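Local coordinates for protein CDP-4-keto-6-deoxy-D-glucose-3-dehydrase (PDB 3BB8) that probably catalyses the pyridoxal 5'-phosphate-dependent C-3 dehydration of CDP-4-keto-6-deoxy-D-glucose during the biosynthesis of lipopolysaccharide sugars, at residues 42-45 and 46-50; 385-388 and 389-392. The protein carries 1 engineered substitution. One frame throughout, in Å; residues are numbered along the deposited sequence.

Contact 1: residues 42-45 and 46-50; sequences GTKE and LQLMV
With chi1 at -57°, T43 sets OG1 beside its backbone N and its methyl CG2 anti to it; in Q47, chi1 (-69°, CG anti to the carbonyl carbon) sends CG close past the carbonyl oxygen of T43, and the chain then runs on extended. One helical turn apart, the two side chains therefore lie alongside each other and point the same way. T43 CG2 rests against the amide carbon CD of Q47 at 3.5 Å. Threonine suits this place because it offers a methyl to Q47 while its hydroxyl OG1 makes a weak hydrogen bond with the carboxylate oxygen OE2 of E19.

E45 behaves differently. Bent beyond CB, its chain curls back toward the start of the helix, where OE1 accepts a hydrogen bond from the backbone N of G42. The modelled length is very short and its exact value doubtful. G42 is the N-cap residue, and this is one half of a capping box; glycine has no side chain to supply the reciprocal bond. E45 OE1 is also salt-bridged to R305 of helix 293-323, so the carboxylate joins the helix end to that helix.

Backbone i to i+4 bonds make this the regular first part of helix 43-55: L46 N to G42 O, Q47 N to T43 O (2.9 Å), L48 N to K44 O and M49 N to E45 O. L46 also brings its methyl CD1 to 3.0 Å from G42 O. M49, flexible and unbranched, turns its methyl CE back to 3.7 Å from E45 O.

T43 and Q47 face helix 6-15, where Q47 NE2 donates to the carbonyl oxygen of A11, whereas K44 and E45 lean on A301 of helix 293-323. The apolar L46 and M49 pack on S53 of the second subunit, and V50 meets V50 of that subunit.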
loop_
_atom_site.group_PDB
_atom_site.type_symbol
_atom_site.label_atom_id
_atom_site.label_comp_id
_atom_site.label_asym_id
_atom_site.label_seq_id
_atom_site.Cartn_x
_atom_site.Cartn_y
_atom_site.Cartn_z
ATOM N N GLY A 42 19.833 10.077 -10.311
ATOM C CA GLY A 42 21.040 10.852 -10.127
ATOM C C GLY A 42 20.944 11.912 -9.049
ATOM O O GLY A 42 20.131 11.818 -8.122
ATOM N N THR A 43 21.787 12.932 -9.185
ATOM C CA THR A 43 21.863 14.041 -8.243
ATOM C C THR A 43 20.510 14.594 -7.819
ATOM O O THR A 43 20.217 14.677 -6.629
ATOM C CB THR A 43 22.702 15.183 -8.839
ATOM O OG1 THR A 43 24.002 14.684 -9.177
ATOM C CG2 THR A 43 22.843 16.317 -7.842
ATOM N N LYS A 44 19.684 14.966 -8.789
ATOM C CA LYS A 44 18.376 15.525 -8.490
ATOM C C LYS A 44 17.535 14.620 -7.581
ATOM O O LYS A 44 16.987 15.084 -6.577
ATOM C CB LYS A 44 17.624 15.799 -9.788
ATOM C CG LYS A 44 16.438 16.732 -9.628
ATOM C CD LYS A 44 16.885 18.143 -9.254
ATOM C CE LYS A 44 15.715 19.123 -9.260
ATOM N NZ LYS A 44 16.174 20.540 -9.157
ATOM N N GLU A 45 17.441 13.335 -7.921
ATOM C CA GLU A 45 16.656 12.406 -7.120
ATOM C C GLU A 45 17.133 12.373 -5.681
ATOM O O GLU A 45 16.335 12.548 -4.761
ATOM C CB GLU A 45 16.710 10.980 -7.688
ATOM C CG GLU A 45 15.960 10.764 -9.007
ATOM C CD GLU A 45 16.667 11.391 -10.190
ATOM O OE1 GLU A 45 17.911 11.459 -10.157
ATOM O OE2 GLU A 45 15.995 11.805 -11.155
ATOM N N LEU A 46 18.429 12.153 -5.478
ATOM C CA LEU A 46 18.956 12.089 -4.120
ATOM C C LEU A 46 18.794 13.400 -3.373
ATOM O O LEU A 46 18.566 13.405 -2.163
ATOM C CB LEU A 46 20.433 11.685 -4.114
ATOM C CG LEU A 46 20.731 10.201 -4.359
ATOM C CD1 LEU A 46 20.586 9.897 -5.840
ATOM C CD2 LEU A 46 22.141 9.870 -3.882
ATOM N N GLN A 47 18.908 14.512 -4.089
ATOM C CA GLN A 47 18.778 15.812 -3.451
ATOM C C GLN A 47 17.374 16.012 -2.889
ATOM O O GLN A 47 17.209 16.278 -1.689
ATOM C CB GLN A 47 19.123 16.926 -4.437
ATOM C CG GLN A 47 20.604 16.967 -4.802
ATOM C CD GLN A 47 20.978 18.187 -5.621
ATOM O OE1 GLN A 47 20.377 18.460 -6.662
ATOM N NE2 GLN A 47 21.982 18.927 -5.156
ATOM N N LEU A 48 16.364 15.870 -3.746
ATOM C CA LEU A 48 14.987 16.036 -3.305
ATOM C C LEU A 48 14.640 15.091 -2.154
ATOM O O LEU A 48 14.035 15.515 -1.170
ATOM C CB LEU A 48 14.013 15.836 -4.470
ATOM C CG LEU A 48 14.182 16.807 -5.640
ATOM C CD1 LEU A 48 12.900 16.848 -6.463
ATOM C CD2 LEU A 48 14.496 18.204 -5.117
ATOM N N MET A 49 15.023 13.822 -2.253
ATOM C CA MET A 49 14.712 12.900 -1.168
ATOM C C MET A 49 15.293 13.419 0.142
ATOM O O MET A 49 14.727 13.199 1.215
ATOM C CB MET A 49 15.249 11.500 -1.465
ATOM C CG MET A 49 14.488 10.794 -2.566
ATOM S SD MET A 49 14.862 9.045 -2.601
ATOM C CE MET A 49 16.488 9.079 -3.393
ATOM N N VAL A 50 16.425 14.107 0.053
ATOM C CA VAL A 50 17.047 14.668 1.243
ATOM C C VAL A 50 16.201 15.841 1.718
ATOM O O VAL A 50 15.977 16.005 2.918
ATOM C CB VAL A 50 18.496 15.129 0.961
ATOM C CG1 VAL A 50 18.989 16.045 2.073
ATOM C CG2 VAL A 50 19.406 13.909 0.885
#

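Contact 2: residues 385-388 and 389-392; sequences PYFH and DVKY
A beta turn spanning F387 to V390, directly after a short 3-10 segment, brings the aromatic ring of F387 against V390 and Y392. The turn is closed by a weak bond from V390 N to F387 O (3.4 Å), with H388 and D389 at its corners in conformations close to type I. Valine's two methyls let it meet ring and backbone at once: CG1 lies 4.0 Å from F387 CE2, while CG2, over one face of the phenyl group, is 3.6 Å from Y386 O.

From here the chain runs into strand 393-394, which pairs in parallel with strand 133-140 of the main sheet of the aspartate aminotransferase fold. Just before that strand, Y392 meets F387 in an offset edge-to-face stack: the edge of F387 is directed at the tyrosine face, centroids 5.5 Å apart and planes at 63°. F387 and V390 also rest on I128 of helix 121-129, and Y386 OH hydrogen-bonds N125 OD1.

At the exposed corners, polar residues suit the solvent. H388 CG anti to its backbone N (chi1 -173°) and D389 CG anti to its carbonyl carbon set the side chains side by side, and H388 ND1 donates a weak hydrogen bond to D389 OD2 (3.1 Å). H388 packs on L269 of the second subunit.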
loop_
_atom_site.group_PDB
_atom_site.type_symbol
_atom_site.label_atom_id
_atom_site.label_comp_id
_atom_site.label_asym_id
_atom_site.label_seq_id
_atom_site.Cartn_x
_atom_site.Cartn_y
_atom_site.Cartn_z
ATOM N N PRO A 385 -0.726 -21.413 -10.769
ATOM C CA PRO A 385 -1.263 -22.146 -9.626
ATOM C C PRO A 385 -2.345 -21.450 -8.814
ATOM O O PRO A 385 -3.275 -22.119 -8.371
ATOM C CB PRO A 385 -0.019 -22.478 -8.789
ATOM C CG PRO A 385 1.047 -21.616 -9.320
ATOM C CD PRO A 385 0.739 -21.473 -10.784
ATOM N N TYR A 386 -2.265 -20.128 -8.623
ATOM C CA TYR A 386 -3.305 -19.472 -7.813
ATOM C C TYR A 386 -4.625 -19.370 -8.538
ATOM O O TYR A 386 -5.627 -19.007 -7.939
ATOM C CB TYR A 386 -2.879 -18.071 -7.318
ATOM C CG TYR A 386 -3.061 -16.915 -8.299
ATOM C CD1 TYR A 386 -2.095 -16.638 -9.280
ATOM C CD2 TYR A 386 -4.169 -16.069 -8.209
ATOM C CE1 TYR A 386 -2.225 -15.537 -10.143
ATOM C CE2 TYR A 386 -4.314 -14.961 -9.066
ATOM C CZ TYR A 386 -3.335 -14.699 -10.028
ATOM O OH TYR A 386 -3.450 -13.592 -10.847
ATOM N N PHE A 387 -4.640 -19.693 -9.828
ATOM C CA PHE A 387 -5.896 -19.634 -10.578
ATOM C C PHE A 387 -6.644 -20.970 -10.553
ATOM O O PHE A 387 -7.686 -21.113 -11.190
ATOM C CB PHE A 387 -5.643 -19.238 -12.033
ATOM C CG PHE A 387 -6.151 -17.872 -12.385
ATOM C CD1 PHE A 387 -5.426 -16.731 -12.033
ATOM C CD2 PHE A 387 -7.361 -17.721 -13.061
ATOM C CE1 PHE A 387 -5.904 -15.448 -12.358
ATOM C CE2 PHE A 387 -7.851 -16.455 -13.391
ATOM C CZ PHE A 387 -7.116 -15.310 -13.040
ATOM N N HIS A 388 -6.114 -21.935 -9.810
ATOM C CA HIS A 388 -6.712 -23.263 -9.730
ATOM C C HIS A 388 -8.205 -23.293 -9.443
ATOM O O HIS A 388 -8.934 -24.051 -10.076
ATOM C CB HIS A 388 -5.979 -24.106 -8.684
ATOM C CG HIS A 388 -6.416 -25.539 -8.643
ATOM N ND1 HIS A 388 -7.637 -25.934 -8.139
ATOM C CD2 HIS A 388 -5.794 -26.673 -9.045
ATOM C CE1 HIS A 388 -7.748 -27.248 -8.229
ATOM N NE2 HIS A 388 -6.641 -27.720 -8.776
ATOM N N ASP A 389 -8.666 -22.471 -8.503
ATOM C CA ASP A 389 -10.081 -22.454 -8.146
ATOM C C ASP A 389 -10.832 -21.158 -8.424
ATOM O O ASP A 389 -12.011 -21.048 -8.107
ATOM C CB ASP A 389 -10.238 -22.817 -6.670
ATOM C CG ASP A 389 -9.961 -24.283 -6.403
ATOM O OD1 ASP A 389 -9.235 -24.585 -5.429
ATOM O OD2 ASP A 389 -10.476 -25.131 -7.168
ATOM N N VAL A 390 -10.159 -20.178 -9.012
ATOM C CA VAL A 390 -10.796 -18.906 -9.328
ATOM C C VAL A 390 -11.935 -19.077 -10.338
ATOM O O VAL A 390 -11.856 -19.897 -11.245
ATOM C CB VAL A 390 -9.768 -17.905 -9.908
ATOM C CG1 VAL A 390 -10.473 -16.652 -10.408
ATOM C CG2 VAL A 390 -8.742 -17.552 -8.847
ATOM N N LYS A 391 -13.001 -18.305 -10.172
ATOM C CA LYS A 391 -14.107 -18.389 -11.104
ATOM C C LYS A 391 -13.864 -17.421 -12.251
ATOM O O LYS A 391 -13.743 -16.214 -12.040
ATOM C CB LYS A 391 -15.442 -18.050 -10.426
ATOM C CG LYS A 391 -16.592 -17.957 -11.427
ATOM C CD LYS A 391 -17.981 -17.993 -10.786
ATOM C CE LYS A 391 -19.065 -18.037 -11.875
ATOM N NZ LYS A 391 -20.454 -18.168 -11.344
ATOM N N TYR A 392 -13.791 -17.955 -13.465
ATOM C CA TYR A 392 -13.566 -17.125 -14.640
ATOM C C TYR A 392 -14.166 -17.737 -15.895
ATOM O O TYR A 392 -14.615 -18.879 -15.889
ATOM C CB TYR A 392 -12.068 -16.920 -14.868
ATOM C CG TYR A 392 -11.311 -18.191 -15.172
ATOM C CD1 TYR A 392 -10.728 -18.942 -14.152
ATOM C CD2 TYR A 392 -11.155 -18.632 -16.486
ATOM C CE1 TYR A 392 -10.001 -20.099 -14.434
ATOM C CE2 TYR A 392 -10.433 -19.787 -16.778
ATOM C CZ TYR A 392 -9.859 -20.512 -15.751
ATOM O OH TYR A 392 -9.139 -21.649 -16.042
#

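The two contacts lie on opposite sides of the chain's centre, about 43 Å apart between centres, and share no secondary-structure element. Both reach the second subunit and mix core with surface: E45, L46 and M49 are buried and K44 exposed in contact 1, Y386 and F387 buried and H388 and D389 exposed in contact 2. Contact 1 is helical, carried by regular backbone bonding; L46, M49 and V50 reach the partner subunit. Contact 2 is a turn leading into a short strand of the main sheet, where two weak hydrogen bonds, one backbone and one between side chains, are supplemented by aromatic and aliphatic packing. Y386 comes within about 8 Å of the cofactor-binding F120 side chain; contact 1 is remote from annotated sites.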